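Local coordinates for CELL division control protein 6 (Pyrobaculum aerophilum, PDB 1FNN), which probably helps regulate the initiation of DNA replication as a Cdc6/Orc1-type AAA+ ATPase that binds ADP and magnesium, at residues A[220-225]-A[365-370]; A[257-260]-A[264-267]; A[276-281]-A[374-379]; A[280-285]-A[345-350]; A[295-300]-A[337-342]. All coordinates share one frame; numbering follows the deposited sequence.

Contact 1: A[220-225]-A[365-370]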
# COMPACT_ATOMS: atom_id res chain seq x y z
N LEU A 220 6.90 10.44 -11.54
CA LEU A 220 6.85 9.58 -10.34
C LEU A 220 6.32 10.44 -9.18
O LEU A 220 5.55 9.96 -8.36
CB LEU A 220 8.30 9.16 -10.07
CG LEU A 220 8.78 7.78 -10.53
CD1 LEU A 220 7.99 7.19 -11.67
CD2 LEU A 220 10.29 7.75 -10.78
N GLN A 221 6.77 11.70 -9.15
CA GLN A 221 6.30 12.60 -8.09
C GLN A 221 4.78 12.84 -8.15
O GLN A 221 4.12 12.81 -7.10
CB GLN A 221 7.02 13.94 -8.10
CG GLN A 221 8.44 14.00 -7.60
CD GLN A 221 9.16 15.26 -8.04
OE1 GLN A 221 8.74 15.96 -8.97
NE2 GLN A 221 10.27 15.59 -7.39
N MET A 222 4.25 12.89 -9.35
CA MET A 222 2.78 13.02 -9.57
C MET A 222 1.99 11.88 -8.99
O MET A 222 0.96 12.01 -8.28
CB MET A 222 2.59 13.20 -11.07
CG MET A 222 1.16 13.27 -11.58
SD MET A 222 1.08 13.32 -13.39
CE MET A 222 -0.68 13.21 -13.67
N ILE A 223 2.50 10.64 -9.26
CA ILE A 223 1.85 9.46 -8.72
C ILE A 223 2.00 9.42 -7.20
O ILE A 223 1.07 9.09 -6.50
CB ILE A 223 2.50 8.14 -9.29
CG1 ILE A 223 2.34 8.15 -10.80
CG2 ILE A 223 1.85 6.96 -8.59
CD1 ILE A 223 2.95 6.97 -11.57
N ALA A 224 3.18 9.80 -6.68
CA ALA A 224 3.40 9.84 -5.24
C ALA A 224 2.53 10.90 -4.52
O ALA A 224 2.02 10.68 -3.44
CB ALA A 224 4.87 10.22 -5.01
N ASP A 225 2.25 11.98 -5.23
CA ASP A 225 1.37 13.05 -4.74
C ASP A 225 -0.06 12.58 -4.69
O ASP A 225 -0.79 12.99 -3.79
CB ASP A 225 1.48 14.35 -5.57
CG ASP A 225 2.76 15.06 -5.17
OD1 ASP A 225 3.25 14.70 -4.08
OD2 ASP A 225 3.26 15.92 -5.91
N LEU A 365 4.17 24.37 -6.98
CA LEU A 365 3.84 23.65 -8.18
C LEU A 365 2.47 23.01 -8.03
O LEU A 365 2.12 22.57 -6.95
CB LEU A 365 4.84 22.52 -8.51
CG LEU A 365 6.29 22.97 -8.71
CD1 LEU A 365 7.24 21.77 -8.82
CD2 LEU A 365 6.44 23.87 -9.93
N ILE A 366 1.73 22.96 -9.14
CA ILE A 366 0.39 22.39 -9.06
C ILE A 366 0.19 21.27 -10.07
O ILE A 366 0.49 21.39 -11.27
CB ILE A 366 -0.65 23.51 -9.40
CG1 ILE A 366 -0.49 24.71 -8.44
CG2 ILE A 366 -2.08 22.98 -9.27
CD1 ILE A 366 -1.26 25.92 -9.01
N SER A 367 -0.48 20.24 -9.59
CA SER A 367 -0.80 19.14 -10.50
C SER A 367 -2.23 18.71 -10.30
O SER A 367 -2.80 18.86 -9.21
CB SER A 367 0.12 17.93 -10.13
OG SER A 367 -0.46 16.77 -10.75
N ILE A 368 -2.85 18.16 -11.30
CA ILE A 368 -4.13 17.50 -11.17
C ILE A 368 -3.81 16.03 -11.62
O ILE A 368 -3.91 15.71 -12.80
CB ILE A 368 -5.24 18.09 -12.04
CG1 ILE A 368 -5.64 19.50 -11.48
CG2 ILE A 368 -6.47 17.21 -12.11
CD1 ILE A 368 -6.54 20.21 -12.50
N GLY A 369 -3.73 15.14 -10.64
CA GLY A 369 -3.35 13.76 -11.01
C GLY A 369 -4.50 12.77 -11.02
O GLY A 369 -4.29 11.63 -11.51
N THR A 370 -5.65 13.15 -10.46
CA THR A 370 -6.72 12.17 -10.31
C THR A 370 -7.83 12.15 -11.36
O THR A 370 -8.71 11.27 -11.26
CB THR A 370 -7.33 12.24 -8.90
OG1 THR A 370 -8.04 13.50 -8.70
CG2 THR A 370 -6.19 12.12 -7.88
O HOH W 1 -0.37 14.69 -8.80
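Met222 carries the apolar part of this contact, reaching from helix 217-227 of the ATPase lid to the end of strand 364-367 in the winged-helix domain. Its chain is stretched out all the way, with CG anti to the backbone N (chi1 176°) and the later torsions also near 180°, which delivers the methyl CE to the turn after the strand. There Met222 CE rests on Gly369 CA at 3.8 Å and lies 4.2 Å from Ile368 O, while farther back along the chain Met222 CG passes Ser367 OG at 3.9 Å. A CB on Gly369 would point toward the helix and come to about contact distance of Met222 CG.

The polar part runs through one water. It donates to Met222 O at 3.0 Å and accepts from Ser367 OG at 2.9 Å, so the serine hydroxyl proton is spent on the water. No direct hydrogen bond joins the two segments. Polar and charged neighbours add to the same join between domains: Asp225 makes a salt bridge with Arg351 and a hydrogen bond with Tyr308, and Arg268 of helix 264-274 donates to Ile368 O.

All the touching residues are buried, yet the area they share is small, 127 Å² over both sides. A flexible thioether chain and a single bridging water thus fit the lid helix to the strand end. The chemistry implies a buried domain junction whose direct contacts are van der Waals touches of a thioether chain, with the polar link carried by water.

Contact 2: A[257-260]-A[264-267]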
# COMPACT_ATOMS: atom_id res chain seq x y z
N ASN A 257 -0.25 3.37 -26.63
CA ASN A 257 -0.46 4.53 -27.46
C ASN A 257 0.71 4.86 -28.37
O ASN A 257 0.76 5.98 -28.87
CB ASN A 257 -0.73 5.76 -26.57
CG ASN A 257 -2.16 6.22 -26.81
OD1 ASN A 257 -2.49 6.62 -27.93
ND2 ASN A 257 -2.95 6.15 -25.75
N GLY A 258 1.74 4.04 -28.46
CA GLY A 258 2.90 4.25 -29.29
C GLY A 258 3.85 5.29 -28.76
O GLY A 258 4.68 5.78 -29.54
N ARG A 259 3.76 5.67 -27.48
CA ARG A 259 4.67 6.71 -27.00
C ARG A 259 5.89 6.11 -26.35
O ARG A 259 5.81 4.98 -25.91
CB ARG A 259 3.88 7.70 -26.11
CG ARG A 259 2.89 8.44 -27.03
CD ARG A 259 2.06 9.52 -26.38
NE ARG A 259 0.79 9.00 -25.86
CZ ARG A 259 0.63 8.69 -24.57
NH1 ARG A 259 1.67 8.87 -23.76
NH2 ARG A 259 -0.55 8.22 -24.18
N LYS A 260 6.98 6.84 -26.17
CA LYS A 260 8.19 6.33 -25.56
C LYS A 260 8.35 6.80 -24.11
O LYS A 260 9.41 6.56 -23.53
CB LYS A 260 9.43 6.83 -26.31
CG LYS A 260 9.66 6.18 -27.66
CD LYS A 260 10.88 6.81 -28.36
CE LYS A 260 10.93 6.41 -29.82
NZ LYS A 260 11.82 7.31 -30.62
N PRO A 264 1.54 12.90 -18.50
CA PRO A 264 0.59 13.16 -17.42
C PRO A 264 -0.75 12.55 -17.68
O PRO A 264 -1.38 11.95 -16.80
CB PRO A 264 0.52 14.71 -17.35
CG PRO A 264 1.88 15.11 -17.83
CD PRO A 264 2.30 14.11 -18.91
N GLU A 265 -1.30 12.54 -18.92
CA GLU A 265 -2.61 11.97 -19.15
C GLU A 265 -2.65 10.45 -18.90
O GLU A 265 -3.69 9.91 -18.52
CB GLU A 265 -3.15 12.21 -20.57
CG GLU A 265 -2.19 11.64 -21.62
CD GLU A 265 -2.40 12.02 -23.07
OE1 GLU A 265 -1.55 12.83 -23.53
OE2 GLU A 265 -3.34 11.56 -23.76
N ASP A 266 -1.51 9.77 -19.14
CA ASP A 266 -1.52 8.31 -18.83
C ASP A 266 -1.75 8.10 -17.35
O ASP A 266 -2.53 7.24 -16.90
CB ASP A 266 -0.12 7.77 -19.27
CG ASP A 266 0.12 7.98 -20.77
OD1 ASP A 266 -0.85 7.63 -21.50
OD2 ASP A 266 1.22 8.46 -21.01
N VAL A 267 -1.08 8.89 -16.47
CA VAL A 267 -1.30 8.79 -15.04
C VAL A 267 -2.75 9.09 -14.64
O VAL A 267 -3.37 8.38 -13.82
CB VAL A 267 -0.32 9.70 -14.29
CG1 VAL A 267 -0.55 9.84 -12.79
CG2 VAL A 267 1.14 9.29 -14.53
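A bend at chi3 (-90°) turns the guanidinium of Arg259 out of the line of its own chain and presents its NH1/NH2 end to Asp266, whose CG is held beside its backbone N, anti to the carbonyl carbon. The two side chains come from opposite directions and meet end-on as a two-pronged salt bridge: Arg259 NH1 donates to Asp266 OD2 at 2.8 Å, and Arg259 NH2 donates to Asp266 OD1, also at 2.8 Å. Both oxygens use their syn lone pairs. The planes of the two groups are only 8° apart, and the bonds are nearly straight, so each group fixes the rotation of the other.

Asp266 OD2 has a second donor, Ala263 N, which ties the carboxylate to the loop at the start of its own helix. Glu265 adds a looser attraction: its OE2 is 4.4 Å from Arg259 NH2 but well out of the guanidinium plane, so only the charges act. A methionine in place of Arg259 would probably leave the Asp266 carboxylate without its cationic mate.

Gly258, with positive phi, is the C-prime residue of the Schellman motif ending helix 240-256, and Arg259 follows it directly. The salt bridge therefore clasps the short lid-domain connection between helices 240-256 and 264-274. Asp266 also packs on Ala253 and Ala254 of the first helix, while Pro264 and Val267 face helix 217-227.

Contact 3: A[276-281]-A[374-379]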
# COMPACT_ATOMS: atom_id res chain seq x y z
N PHE A 276 -11.23 6.78 -6.74
CA PHE A 276 -12.28 7.78 -6.94
C PHE A 276 -11.67 8.99 -7.67
O PHE A 276 -10.65 9.52 -7.21
CB PHE A 276 -12.83 8.33 -5.65
CG PHE A 276 -13.73 7.52 -4.78
CD1 PHE A 276 -13.24 6.78 -3.72
CD2 PHE A 276 -15.10 7.49 -5.03
CE1 PHE A 276 -14.08 6.03 -2.93
CE2 PHE A 276 -15.95 6.74 -4.24
CZ PHE A 276 -15.44 6.01 -3.19
N GLY A 277 -12.27 9.40 -8.77
CA GLY A 277 -11.78 10.61 -9.45
C GLY A 277 -12.30 11.84 -8.70
O GLY A 277 -12.41 11.82 -7.47
N ILE A 278 -12.67 12.89 -9.44
CA ILE A 278 -13.15 14.11 -8.74
C ILE A 278 -14.67 14.13 -8.75
O ILE A 278 -15.30 13.98 -9.78
CB ILE A 278 -12.51 15.37 -9.34
CG1 ILE A 278 -11.03 15.49 -8.89
CG2 ILE A 278 -13.29 16.60 -8.89
CD1 ILE A 278 -10.22 16.36 -9.84
N SER A 279 -15.28 14.30 -7.58
CA SER A 279 -16.74 14.33 -7.50
C SER A 279 -17.36 15.57 -8.14
O SER A 279 -17.02 16.71 -7.78
CB SER A 279 -17.14 14.26 -6.02
OG SER A 279 -18.40 14.87 -5.83
N GLU A 280 -18.44 15.40 -8.90
CA GLU A 280 -19.15 16.57 -9.43
C GLU A 280 -19.80 17.34 -8.28
O GLU A 280 -19.88 18.57 -8.31
CB GLU A 280 -20.21 16.22 -10.48
CG GLU A 280 -20.87 17.47 -11.06
CD GLU A 280 -21.48 17.26 -12.43
OE1 GLU A 280 -21.02 16.36 -13.17
OE2 GLU A 280 -22.42 18.00 -12.77
N GLU A 281 -20.20 16.63 -7.24
CA GLU A 281 -20.81 17.21 -6.06
C GLU A 281 -19.86 18.21 -5.38
O GLU A 281 -20.31 19.27 -4.95
CB GLU A 281 -21.17 16.13 -5.05
CG GLU A 281 -22.19 15.11 -5.51
CD GLU A 281 -22.44 14.03 -4.45
OE1 GLU A 281 -21.81 14.12 -3.37
OE2 GLU A 281 -23.26 13.12 -4.71
N ASP A 374 -9.78 16.39 -20.05
CA ASP A 374 -10.80 16.73 -21.04
C ASP A 374 -12.17 16.63 -20.39
O ASP A 374 -12.95 17.60 -20.46
CB ASP A 374 -10.77 15.92 -22.34
CG ASP A 374 -9.59 16.35 -23.18
OD1 ASP A 374 -8.87 17.30 -22.83
OD2 ASP A 374 -9.35 15.72 -24.24
N THR A 375 -12.33 15.65 -19.52
CA THR A 375 -13.61 15.45 -18.86
C THR A 375 -13.77 16.40 -17.66
O THR A 375 -14.88 16.93 -17.46
CB THR A 375 -13.74 13.97 -18.46
OG1 THR A 375 -14.12 13.26 -19.67
CG2 THR A 375 -14.80 13.72 -17.42
N LEU A 376 -12.68 16.73 -16.98
CA LEU A 376 -12.77 17.67 -15.86
C LEU A 376 -13.16 19.05 -16.42
O LEU A 376 -13.91 19.81 -15.82
CB LEU A 376 -11.40 17.73 -15.17
CG LEU A 376 -11.31 18.72 -14.01
CD1 LEU A 376 -12.51 18.52 -13.07
CD2 LEU A 376 -10.02 18.61 -13.22
N GLU A 377 -12.41 19.47 -17.41
CA GLU A 377 -12.61 20.67 -18.18
C GLU A 377 -14.04 20.83 -18.68
O GLU A 377 -14.63 21.90 -18.42
CB GLU A 377 -11.66 20.80 -19.40
CG GLU A 377 -11.87 22.20 -20.00
CD GLU A 377 -11.02 22.46 -21.21
OE1 GLU A 377 -10.61 23.61 -21.47
OE2 GLU A 377 -10.71 21.52 -21.97
N ALA A 378 -14.68 19.79 -19.19
CA ALA A 378 -16.07 19.83 -19.59
C ALA A 378 -17.01 20.02 -18.41
O ALA A 378 -18.06 20.68 -18.57
CB ALA A 378 -16.46 18.55 -20.38
N VAL A 379 -16.81 19.31 -17.31
CA VAL A 379 -17.73 19.41 -16.18
C VAL A 379 -17.63 20.80 -15.51
O VAL A 379 -18.68 21.39 -15.21
CB VAL A 379 -17.50 18.35 -15.10
CG1 VAL A 379 -18.42 18.58 -13.92
CG2 VAL A 379 -17.74 16.95 -15.67
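Glu280 lays the end of its side chain across the methyls of Val379, with OE1 3.5 Å from Val379 CG1 and 4.2 Å from Val379 CG2. The aliphatic part joins in, since Glu280 CG is 3.9 Å from Val379 CG1. With CG anti to the backbone N (chi1 -177°) and the chain extended beyond it, the carboxylate is carried from the first turn of helix 280-285 over to helix 373-387. Its other oxygen, OE2, is engaged one turn farther along that helix in a salt bridge with Lys382. The same side chain thus packs over the valine methyls and gives the lysine a counter-charge. A glycine at Glu280 would probably uncover the Val379 methyls and leave Lys382 without this carboxylate mate.

A second, purely apolar meeting takes place a turn earlier on helix 373-387. Ile278 CD1 and Leu376 CD2 touch at 4.1 Å, the two chains running obliquely to one another. Behind them Leu283 of helix 280-285 packs on both Ile278 and Leu376, and Leu376 also reaches Val298 of helix 288-304 and Ile368.

Between Ile278 and Glu280, Ser279 sits at the N-cap of helix 280-285, its OG accepting a hydrogen bond from Val282 N. This cap marks where the extended linker becomes helix and sets Glu280 in the first turn. No direct hydrogen bond crosses the two segments. The arrangement is plain packing at the edge of the C-terminal winged-helix domain, in which the stretch leading into helix 280-285 is laid against the last helix, 373-387.

Contact 4: A[280-285]-A[345-350]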
# COMPACT_ATOMS: atom_id res chain seq x y z
N GLU A 280 -18.44 15.40 -8.90
CA GLU A 280 -19.15 16.57 -9.43
C GLU A 280 -19.80 17.34 -8.28
O GLU A 280 -19.88 18.57 -8.31
CB GLU A 280 -20.21 16.22 -10.48
CG GLU A 280 -20.87 17.47 -11.06
CD GLU A 280 -21.48 17.26 -12.43
OE1 GLU A 280 -21.02 16.36 -13.17
OE2 GLU A 280 -22.42 18.00 -12.77
N GLU A 281 -20.20 16.63 -7.24
CA GLU A 281 -20.81 17.21 -6.06
C GLU A 281 -19.86 18.21 -5.38
O GLU A 281 -20.31 19.27 -4.95
CB GLU A 281 -21.17 16.13 -5.05
CG GLU A 281 -22.19 15.11 -5.51
CD GLU A 281 -22.44 14.03 -4.45
OE1 GLU A 281 -21.81 14.12 -3.37
OE2 GLU A 281 -23.26 13.12 -4.71
N VAL A 282 -18.59 17.84 -5.28
CA VAL A 282 -17.63 18.74 -4.63
C VAL A 282 -17.31 19.92 -5.54
O VAL A 282 -17.35 21.05 -5.03
CB VAL A 282 -16.35 18.05 -4.13
CG1 VAL A 282 -15.35 19.07 -3.59
CG2 VAL A 282 -16.71 17.04 -3.04
N LEU A 283 -17.43 19.75 -6.86
CA LEU A 283 -17.20 20.89 -7.73
C LEU A 283 -18.32 21.92 -7.63
O LEU A 283 -18.05 23.13 -7.60
CB LEU A 283 -17.03 20.45 -9.19
CG LEU A 283 -15.80 19.50 -9.40
CD1 LEU A 283 -15.66 19.21 -10.88
CD2 LEU A 283 -14.53 20.17 -8.89
N ILE A 284 -19.54 21.46 -7.54
CA ILE A 284 -20.72 22.34 -7.61
C ILE A 284 -20.68 23.42 -6.53
O ILE A 284 -20.92 24.60 -6.82
CB ILE A 284 -22.01 21.49 -7.51
CG1 ILE A 284 -22.30 20.81 -8.85
CG2 ILE A 284 -23.21 22.35 -7.09
CD1 ILE A 284 -23.45 19.83 -8.81
N GLY A 285 -20.31 23.02 -5.33
CA GLY A 285 -20.15 23.87 -4.19
C GLY A 285 -19.00 24.87 -4.22
O GLY A 285 -19.08 25.80 -3.42
N LYS A 345 -9.31 19.73 -0.50
CA LYS A 345 -10.33 18.81 -0.98
C LYS A 345 -9.77 17.69 -1.85
O LYS A 345 -10.56 16.89 -2.35
CB LYS A 345 -11.43 19.59 -1.75
CG LYS A 345 -12.09 20.60 -0.79
CD LYS A 345 -13.20 21.38 -1.47
CE LYS A 345 -14.04 22.06 -0.34
NZ LYS A 345 -15.13 22.77 -1.08
N GLY A 346 -8.48 17.64 -2.15
CA GLY A 346 -7.99 16.51 -2.98
C GLY A 346 -8.25 16.73 -4.46
O GLY A 346 -7.99 15.84 -5.27
N ILE A 347 -8.62 17.97 -4.85
CA ILE A 347 -8.89 18.24 -6.26
C ILE A 347 -7.62 18.44 -7.05
O ILE A 347 -7.48 18.08 -8.22
CB ILE A 347 -9.84 19.47 -6.41
CG1 ILE A 347 -11.17 19.13 -5.76
CG2 ILE A 347 -10.09 19.79 -7.89
CD1 ILE A 347 -12.12 20.32 -5.56
N VAL A 348 -6.64 19.09 -6.42
CA VAL A 348 -5.33 19.40 -7.00
C VAL A 348 -4.25 18.92 -6.01
O VAL A 348 -4.61 18.72 -4.84
CB VAL A 348 -5.41 20.94 -7.08
CG1 VAL A 348 -4.50 21.66 -6.12
CG2 VAL A 348 -5.52 21.47 -8.49
N GLU A 349 -3.03 18.67 -6.48
CA GLU A 349 -1.95 18.38 -5.52
C GLU A 349 -0.92 19.45 -5.66
O GLU A 349 -0.75 19.95 -6.79
CB GLU A 349 -1.35 16.98 -5.84
CG GLU A 349 -2.42 15.89 -5.57
CD GLU A 349 -3.28 15.60 -6.80
OE1 GLU A 349 -2.81 15.61 -7.96
OE2 GLU A 349 -4.50 15.35 -6.63
N THR A 350 -0.22 19.87 -4.61
CA THR A 350 0.79 20.90 -4.80
C THR A 350 2.11 20.43 -4.19
O THR A 350 2.09 19.60 -3.29
CB THR A 350 0.43 22.25 -4.11
OG1 THR A 350 0.29 22.02 -2.72
CG2 THR A 350 -0.91 22.77 -4.65
O HOH W 2 -17.37 21.85 -2.43
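Val282 CG1 rests against two residues of the turn that follows helix 332-344, 3.8 Å from Lys345 CD and 4.0 Å from Ile347 CD1. Ile347 CD1 in turn reaches Leu283 CD2 at 4.1 Å, so the isoleucine methyl meets two successive residues of helix 280-285. Lys345 contributes the aliphatic middle of its chain, which is extended beyond CG and runs past the valine until its ammonium meets a water. That water accepts from Lys345 NZ at 2.8 Å and donates to Val282 O at 2.7 Å, a bridge from the lysine to the helix backbone. A weak, long ion pair with Asp341 gives the ammonium a second, looser partner.

Gly346 lies between Lys345 and Ile347 in the chain, and both of these neighbours touch Val282. Its positive phi (81°) ends helix 332-344 in a Schellman motif, and a CB there would be jammed against the carbonyl oxygen of Lys345.

Farther out, Leu294 of helix 288-304 packs on both Leu283 and Ile347, and Leu342 lies against Ile347 from helix 332-344. Leu283 also touches Leu383 of helix 373-387. The contact therefore lies where the first short helix of the winged-helix domain packs on the turn leading into strand 349-352, which pairs with strand 364-367.

Contact 5: A[295-300]-A[337-342]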
# COMPACT_ATOMS: atom_id res chain seq x y z
N LEU A 295 -10.55 25.91 -13.45
CA LEU A 295 -10.51 25.90 -14.91
C LEU A 295 -9.18 26.41 -15.43
O LEU A 295 -8.61 25.86 -16.41
CB LEU A 295 -11.64 26.74 -15.57
CG LEU A 295 -11.70 26.76 -17.08
CD1 LEU A 295 -11.68 25.32 -17.65
CD2 LEU A 295 -13.02 27.40 -17.53
N ALA A 296 -8.61 27.46 -14.82
CA ALA A 296 -7.37 27.99 -15.31
C ALA A 296 -6.21 26.93 -15.18
O ALA A 296 -5.23 26.99 -15.91
CB ALA A 296 -6.96 29.18 -14.44
N ILE A 297 -6.14 26.31 -14.02
CA ILE A 297 -5.10 25.29 -13.75
C ILE A 297 -5.26 24.19 -14.79
O ILE A 297 -4.31 23.75 -15.43
CB ILE A 297 -5.29 24.75 -12.33
CG1 ILE A 297 -4.95 25.82 -11.27
CG2 ILE A 297 -4.42 23.50 -12.10
CD1 ILE A 297 -5.41 25.40 -9.88
N VAL A 298 -6.45 23.69 -15.03
CA VAL A 298 -6.77 22.77 -16.08
C VAL A 298 -6.25 23.23 -17.44
O VAL A 298 -5.62 22.43 -18.18
CB VAL A 298 -8.26 22.44 -16.18
CG1 VAL A 298 -8.53 21.63 -17.47
CG2 VAL A 298 -8.77 21.67 -14.98
N ARG A 299 -6.49 24.49 -17.83
CA ARG A 299 -5.99 25.00 -19.11
C ARG A 299 -4.48 25.13 -19.21
O ARG A 299 -3.86 24.75 -20.27
CB ARG A 299 -6.62 26.39 -19.48
CG ARG A 299 -8.09 26.19 -19.82
CD ARG A 299 -8.70 27.31 -20.65
NE ARG A 299 -10.15 27.06 -20.79
CZ ARG A 299 -11.00 28.00 -21.20
NH1 ARG A 299 -10.55 29.20 -21.51
NH2 ARG A 299 -12.29 27.69 -21.30
N SER A 300 -3.78 25.52 -18.18
CA SER A 300 -2.34 25.61 -18.22
C SER A 300 -1.74 24.16 -18.35
O SER A 300 -0.67 24.07 -18.94
CB SER A 300 -1.70 26.20 -16.98
OG SER A 300 -2.32 27.43 -16.63
N SER A 337 -5.76 31.37 -1.36
CA SER A 337 -6.71 30.64 -0.54
C SER A 337 -7.52 29.68 -1.41
O SER A 337 -7.94 28.68 -0.83
CB SER A 337 -7.75 31.54 0.18
OG SER A 337 -6.99 32.70 0.56
N TYR A 338 -7.87 30.05 -2.64
CA TYR A 338 -8.60 29.06 -3.45
C TYR A 338 -7.69 27.83 -3.65
O TYR A 338 -8.22 26.73 -3.63
CB TYR A 338 -8.95 29.61 -4.82
CG TYR A 338 -9.98 30.76 -4.80
CD1 TYR A 338 -9.86 31.74 -5.76
CD2 TYR A 338 -10.98 30.84 -3.86
CE1 TYR A 338 -10.75 32.81 -5.80
CE2 TYR A 338 -11.89 31.92 -3.89
CZ TYR A 338 -11.75 32.88 -4.85
OH TYR A 338 -12.64 33.95 -4.90
N LEU A 339 -6.41 28.07 -3.94
CA LEU A 339 -5.52 26.90 -4.13
C LEU A 339 -5.44 26.03 -2.89
O LEU A 339 -5.50 24.79 -2.96
CB LEU A 339 -4.11 27.34 -4.52
CG LEU A 339 -3.16 26.14 -4.79
CD1 LEU A 339 -3.71 25.29 -5.94
CD2 LEU A 339 -1.80 26.73 -5.08
N ASN A 340 -5.33 26.67 -1.72
CA ASN A 340 -5.38 25.94 -0.46
C ASN A 340 -6.61 25.08 -0.30
O ASN A 340 -6.52 23.97 0.22
CB ASN A 340 -5.43 26.95 0.70
CG ASN A 340 -4.11 26.82 1.43
OD1 ASN A 340 -4.02 25.84 2.17
ND2 ASN A 340 -3.26 27.79 1.14
N ASP A 341 -7.79 25.64 -0.65
CA ASP A 341 -9.03 24.88 -0.55
C ASP A 341 -9.06 23.72 -1.53
O ASP A 341 -9.47 22.58 -1.23
CB ASP A 341 -10.23 25.85 -0.76
CG ASP A 341 -11.55 25.16 -0.60
OD1 ASP A 341 -11.93 24.69 0.50
OD2 ASP A 341 -12.33 25.02 -1.57
N LEU A 342 -8.66 23.95 -2.78
CA LEU A 342 -8.65 22.85 -3.78
C LEU A 342 -7.68 21.75 -3.32
O LEU A 342 -8.01 20.56 -3.41
CB LEU A 342 -8.21 23.42 -5.13
CG LEU A 342 -9.17 24.39 -5.83
CD1 LEU A 342 -8.44 25.04 -7.02
CD2 LEU A 342 -10.46 23.68 -6.32
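Segments 295-300 and 337-342, on helices 288-304 and 332-344, are 9.8 Å apart at their nearest CA atoms, those of Ile297 and Leu339, a separation bridged by side chains alone. Both helices belong to the C-terminal winged-helix domain, whose helical core they help to build together with helix 311-324.

Ile297 is the single residue of its segment that reaches across. Its CG1 branch stands beside the backbone N (chi1 -70°) and continues extended, so that the terminal methyl projects to the other helix. It meets two leucines one turn apart: CD1 of Ile297 lies 4.3 Å from CD1 of Leu339. Toward Leu342 the approach is tip to tip, the two extended side chains pointing at one another. All three residues are buried and no hydrogen bond crosses, which makes this a light apolar touch of 74 Å² over both sides.

Neighbouring elements close in around it. Ala314 of helix 311-324 packs on Ile297, Phe311 and Phe293 on Leu339, and Glu290 on Leu342. On the flank of helix 288-304, Arg299 makes a salt bridge with Glu324. At the heart of the contact, Ile297 CD1 and Leu342 CD1 meet methyl to methyl at 4.2 Å.

Contact 2 lies within the lid, contact 1 joins the lid to the winged-helix domain, and contacts 3, 4 and 5 lie in and around the winged-helix domain. Contacts 2, 4 and 5 are nested inside the chain loop closed by contact 1, whereas contact 3 crosses it. Contacts 3 and 4 share helix 280-285, with centres about 9 Å apart; contact 5 is equally near contact 4. Neighbouring strands 364-367 and 349-352 connect contacts 1 and 4. Met222 links contacts 1 and 2 by touching Val267, although their centres are about 15 Å apart. Continuous packing thus runs from the lid into the winged-helix core.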